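Local coordinates for Pyrsv_gp04 (Pyrobaculum spherical virus, PDB 2VXZ), which is of unknown function but probably acts as a DNA-binding transcriptional regulator of the helix-turn-helix type, at residues Ser28-Gln31 and Gln32-Leu36; Ala125-Leu128 and Ser129-His133. All blocks are in the same frame, centred on the assembly; numbering follows the deposited sequence.

Contact 1: Ser28-Gln31 and Gln32-Leu36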
loop_
_atom_site.group_PDB
_atom_site.type_symbol
_atom_site.label_atom_id
_atom_site.label_comp_id
_atom_site.label_asym_id
_atom_site.label_seq_id
_atom_site.Cartn_x
_atom_site.Cartn_y
_atom_site.Cartn_z
ATOM N N SER A 28 6.848 -0.792 -6.651
ATOM C CA SER A 28 7.590 -2.021 -6.349
ATOM C C SER A 28 6.820 -3.288 -6.712
ATOM O O SER A 28 7.408 -4.238 -7.224
ATOM C CB SER A 28 8.036 -2.082 -4.884
ATOM O OG SER A 28 6.937 -1.917 -4.022
ATOM N N LEU A 29 5.515 -3.304 -6.461
ATOM C CA LEU A 29 4.720 -4.474 -6.804
ATOM C C LEU A 29 4.589 -4.598 -8.316
ATOM O O LEU A 29 4.724 -5.698 -8.867
ATOM C CB LEU A 29 3.342 -4.421 -6.156
ATOM C CG LEU A 29 2.454 -5.643 -6.384
ATOM C CD1 LEU A 29 3.143 -6.949 -5.974
ATOM C CD2 LEU A 29 1.125 -5.482 -5.639
ATOM N N ILE A 30 4.341 -3.471 -8.987
ATOM C CA ILE A 30 4.288 -3.454 -10.465
ATOM C C ILE A 30 5.582 -3.987 -11.080
ATOM O O ILE A 30 5.549 -4.852 -11.957
ATOM C CB ILE A 30 3.960 -2.013 -10.993
ATOM C CG1 ILE A 30 2.556 -1.617 -10.549
ATOM C CG2 ILE A 30 4.069 -1.945 -12.534
ATOM C CD1 ILE A 30 2.260 -0.124 -10.595
ATOM N N GLN A 31 6.732 -3.476 -10.627
ATOM C CA GLN A 31 8.035 -3.962 -11.100
ATOM C C GLN A 31 8.172 -5.467 -10.971
ATOM O O GLN A 31 8.619 -6.133 -11.901
ATOM C CB GLN A 31 9.177 -3.372 -10.288
ATOM C CG GLN A 31 9.376 -1.923 -10.447
ATOM C CD GLN A 31 10.270 -1.383 -9.351
ATOM O OE1 GLN A 31 9.923 -0.432 -8.662
ATOM N NE2 GLN A 31 11.420 -2.024 -9.163
ATOM N N GLN A 32 7.817 -5.976 -9.796
ATOM C CA GLN A 32 7.956 -7.394 -9.491
ATOM C C GLN A 32 7.044 -8.237 -10.372
ATOM O O GLN A 32 7.495 -9.217 -11.000
ATOM C CB GLN A 32 7.676 -7.657 -8.007
ATOM C CG GLN A 32 7.887 -9.117 -7.589
ATOM C CD GLN A 32 6.680 -10.005 -7.818
ATOM O OE1 GLN A 32 5.544 -9.613 -7.563
ATOM N NE2 GLN A 32 6.928 -11.222 -8.292
ATOM N N ARG A 33 5.775 -7.839 -10.440
ATOM C CA ARG A 33 4.768 -8.615 -11.140
ATOM C C ARG A 33 5.068 -8.720 -12.613
ATOM O O ARG A 33 4.830 -9.766 -13.214
ATOM C CB ARG A 33 3.383 -7.997 -10.943
ATOM C CG ARG A 33 2.795 -8.249 -9.575
ATOM C CD ARG A 33 2.360 -9.686 -9.427
ATOM N NE ARG A 33 1.804 -9.960 -8.109
ATOM C CZ ARG A 33 0.553 -9.718 -7.740
ATOM N NH1 ARG A 33 -0.317 -9.169 -8.581
ATOM N NH2 ARG A 33 0.173 -10.011 -6.505
ATOM N N LEU A 34 5.589 -7.635 -13.187
ATOM C CA LEU A 34 5.815 -7.554 -14.625
ATOM C C LEU A 34 7.263 -7.787 -15.048
ATOM O O LEU A 34 7.562 -7.756 -16.238
ATOM C CB LEU A 34 5.319 -6.201 -15.140
ATOM C CG LEU A 34 3.840 -5.901 -14.894
ATOM C CD1 LEU A 34 3.421 -4.613 -15.580
ATOM C CD2 LEU A 34 2.976 -7.048 -15.372
ATOM N N GLY A 35 8.155 -8.022 -14.097
ATOM C CA GLY A 35 9.569 -8.282 -14.413
ATOM C C GLY A 35 10.278 -7.089 -15.028
ATOM O O GLY A 35 11.146 -7.256 -15.897
ATOM N N LEU A 36 9.923 -5.898 -14.556
ATOM C CA LEU A 36 10.510 -4.645 -15.039
ATOM C C LEU A 36 11.649 -4.190 -14.152
ATOM O O LEU A 36 11.635 -4.449 -12.959
ATOM C CB LEU A 36 9.459 -3.539 -15.057
ATOM C CG LEU A 36 8.392 -3.645 -16.148
ATOM C CD1 LEU A 36 7.207 -2.719 -15.869
ATOM C CD2 LEU A 36 8.996 -3.373 -17.527
#

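Contact 2: Ala125-Leu128 and Ser129-His133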
loop_
_atom_site.group_PDB
_atom_site.type_symbol
_atom_site.label_atom_id
_atom_site.label_comp_id
_atom_site.label_asym_id
_atom_site.label_seq_id
_atom_site.Cartn_x
_atom_site.Cartn_y
_atom_site.Cartn_z
ATOM N N ALA A 125 12.171 -2.096 6.523
ATOM C CA ALA A 125 12.005 -0.682 6.876
ATOM C C ALA A 125 10.891 -0.058 6.041
ATOM O O ALA A 125 10.084 0.714 6.546
ATOM C CB ALA A 125 13.305 0.079 6.652
ATOM N N ILE A 126 10.865 -0.401 4.755
ATOM C CA ILE A 126 9.870 0.127 3.830
ATOM C C ILE A 126 8.456 -0.233 4.235
ATOM O O ILE A 126 7.599 0.649 4.303
ATOM C CB ILE A 126 10.128 -0.355 2.389
ATOM C CG1 ILE A 126 11.390 0.313 1.847
ATOM C CG2 ILE A 126 8.916 -0.045 1.481
ATOM C CD1 ILE A 126 11.877 -0.281 0.534
ATOM N N ILE A 127 8.198 -1.509 4.506
ATOM C CA ILE A 127 6.842 -1.903 4.866
ATOM C C ILE A 127 6.450 -1.351 6.241
ATOM O O ILE A 127 5.290 -1.001 6.456
ATOM C CB ILE A 127 6.612 -3.433 4.787
ATOM C CG1 ILE A 127 5.106 -3.760 4.787
ATOM C CG2 ILE A 127 7.260 -4.119 5.950
ATOM C CD1 ILE A 127 4.294 -3.110 3.666
ATOM N N LEU A 128 7.400 -1.242 7.163
ATOM C CA LEU A 128 7.083 -0.633 8.455
ATOM C C LEU A 128 6.671 0.842 8.315
ATOM O O LEU A 128 5.736 1.301 8.968
ATOM C CB LEU A 128 8.251 -0.781 9.426
ATOM C CG LEU A 128 8.496 -2.218 9.904
ATOM C CD1 LEU A 128 9.749 -2.317 10.732
ATOM C CD2 LEU A 128 7.278 -2.718 10.701
ATOM N N SER A 129 7.362 1.575 7.449
ATOM C CA SER A 129 7.030 2.971 7.184
ATOM C C SER A 129 5.641 3.092 6.542
ATOM O O SER A 129 4.862 3.989 6.876
ATOM C CB SER A 129 8.108 3.585 6.281
ATOM O OG SER A 129 7.883 4.963 6.055
ATOM N N PHE A 130 5.336 2.177 5.623
ATOM C CA PHE A 130 4.035 2.130 4.959
ATOM C C PHE A 130 2.929 1.882 5.991
ATOM O O PHE A 130 1.928 2.590 6.033
ATOM C CB PHE A 130 4.033 1.021 3.902
ATOM C CG PHE A 130 2.710 0.812 3.220
ATOM C CD1 PHE A 130 2.380 1.540 2.085
ATOM C CD2 PHE A 130 1.806 -0.127 3.689
ATOM C CE1 PHE A 130 1.166 1.340 1.437
ATOM C CE2 PHE A 130 0.609 -0.335 3.049
ATOM C CZ PHE A 130 0.280 0.401 1.920
ATOM N N LEU A 131 3.102 0.853 6.807
ATOM C CA LEU A 131 2.099 0.517 7.835
ATOM C C LEU A 131 1.989 1.608 8.929
ATOM O O LEU A 131 0.905 1.845 9.482
ATOM C CB LEU A 131 2.428 -0.839 8.455
ATOM C CG LEU A 131 2.258 -2.036 7.510
ATOM C CD1 LEU A 131 2.739 -3.291 8.190
ATOM C CD2 LEU A 131 0.819 -2.201 7.054
ATOM N N ASN A 132 3.107 2.267 9.234
ATOM C CA ASN A 132 3.099 3.400 10.157
ATOM C C ASN A 132 2.229 4.526 9.608
ATOM O O ASN A 132 1.454 5.131 10.331
ATOM C CB ASN A 132 4.513 3.931 10.382
ATOM C CG ASN A 132 4.572 4.981 11.460
ATOM O OD1 ASN A 132 4.194 4.723 12.593
ATOM N ND2 ASN A 132 5.067 6.185 11.114
ATOM N N HIS A 133 2.364 4.797 8.311
ATOM C CA HIS A 133 1.571 5.841 7.676
ATOM C C HIS A 133 0.077 5.516 7.760
ATOM O O HIS A 133 -0.748 6.392 8.051
ATOM C CB HIS A 133 2.003 6.015 6.223
ATOM C CG HIS A 133 1.356 7.183 5.558
ATOM N ND1 HIS A 133 1.791 8.479 5.740
ATOM C CD2 HIS A 133 0.287 7.253 4.736
ATOM C CE1 HIS A 133 1.023 9.292 5.041
ATOM N NE2 HIS A 133 0.098 8.576 4.430
#

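Contact 1: Ser28-Gln31 and Gln32-Leu36
Gln-32 N, Arg-33 N and Leu-34 N bond back to Ser-28 O, Leu-29 O and Ile-30 O. These three bonds continue the helix from Ser-28 to about Leu-34, after which Gly-35 and Leu-36 leave it. The Arg-33 N to Leu-29 O bond is the shortest of the three at 2.9 Å, and its donor sits nearly along the C=O axis. Gln-31 O accepts Leu-36 N, five residues on, at 3.0 Å, in the carbonyl plane and on a lone pair. Gly-35 has phi 66°, a value well suited to glycine, and its N makes a weak 3.4 Å bond to Gln-32 O. Together these two bonds define a Schellman motif.

The motif ends helix 27-34, and the chain then turns into helix 38-50. With helix 7-20 and the hairpin 55-59/62-66, this order is consistent with a winged helix-turn-helix. Helix 27-34 would be its second helix.

Leu-29 and Arg-33 lie side by side and point the same way. Arg-33 holds CG beside its backbone N (chi1 -75°), which sets CG 3.3 Å from Leu-29 O. Leu-29 CD1 rests 3.8 Å from Arg-33 CG. The arginine then bends at chi2 (-73°), and one face of its guanidinium lies against Leu-29 CD1. Gln-32 also bends at chi2, which brings its OE1 to 3.9 Å from Leu-29 CD1. On another side of the helix, Ile-30 CG2 lies alongside Leu-34 CD1 at 4.1 Å. Ile-30 also touches Ile-45 of helix 38-50, while Leu-34 touches Ile-16 and Leu-19 of helix 7-20. Gln-31 OE1 is hydrogen-bonded to His-38 ND1. Leu-36 reaches Ala-41 and Leu-44.

Contact 2: Ala125-Leu128 and Ser129-His133
Ile-127 touches both Phe-130 and Leu-131 one turn further along helix 125-139. Its CG1 is anti to the backbone N (chi1 -164°), which leaves CG2 in the crowded position between N and the carbonyl carbon. The second torsion then turns CD1 toward the ring, 3.9 Å from Phe-130 CD2. The two side chains meet at a slant. Ile-127 CG1 is 4.2 Å from Leu-131 CD1. Leu-131 CG lies 3.4 Å from Ile-127 O.

These are i to i+3 and i to i+4 contacts in the first turns of the helix, part of the PSV transcriptional regulator family region. The helix packs between helix 97-106 and strand 62-66. The Phe-130 ring leads away from Ala-125 to Leu-128. It meets Phe-59, with the planes at about 35°, and touches Val-62 and Ile-118. Leu-131 faces His-101 and Ile-104.

The polar ends of Ser-129 and Asn-132 find their partners outside the two segments. Ser-129 OG is hydrogen-bonded to Asn-61 OD1. Asn-132 OD1 has two hydroxyl partners, Tyr-151 OH and Thr-149 OG1. Asn-132 CB lies close to Leu-128 O, at 3.2 Å.

Four backbone bonds join the segments. Leu-131 N to Ile-127 O is the straightest, at 170°. Main-chain bonding thus holds the turn, aided by apolar contact, while the polar ends bond to other parts of the fold.

How the contacts relate
Both contacts are local, and each closes only a few residues of its own helix. Contact 1 comes first in the chain and contact 2 follows, so they neither nest nor cross. Contact 1 ends helix 27-34 between helices 7-20 and 38-50. Just before it, the disulfide Cys-24 to Cys-66 joins the start of this region to the end of strand 62-66. Contact 2 opens helix 125-139, which packs on Val-62 of that strand and on helix 97-106. The centres of contact 1 and contact 2 lie about 19 Å apart, without touch. Pro-119, in the loop shortly before helix 125-139, touches Ser-28 and Leu-29, so the chain near contact 2 reaches contact 1.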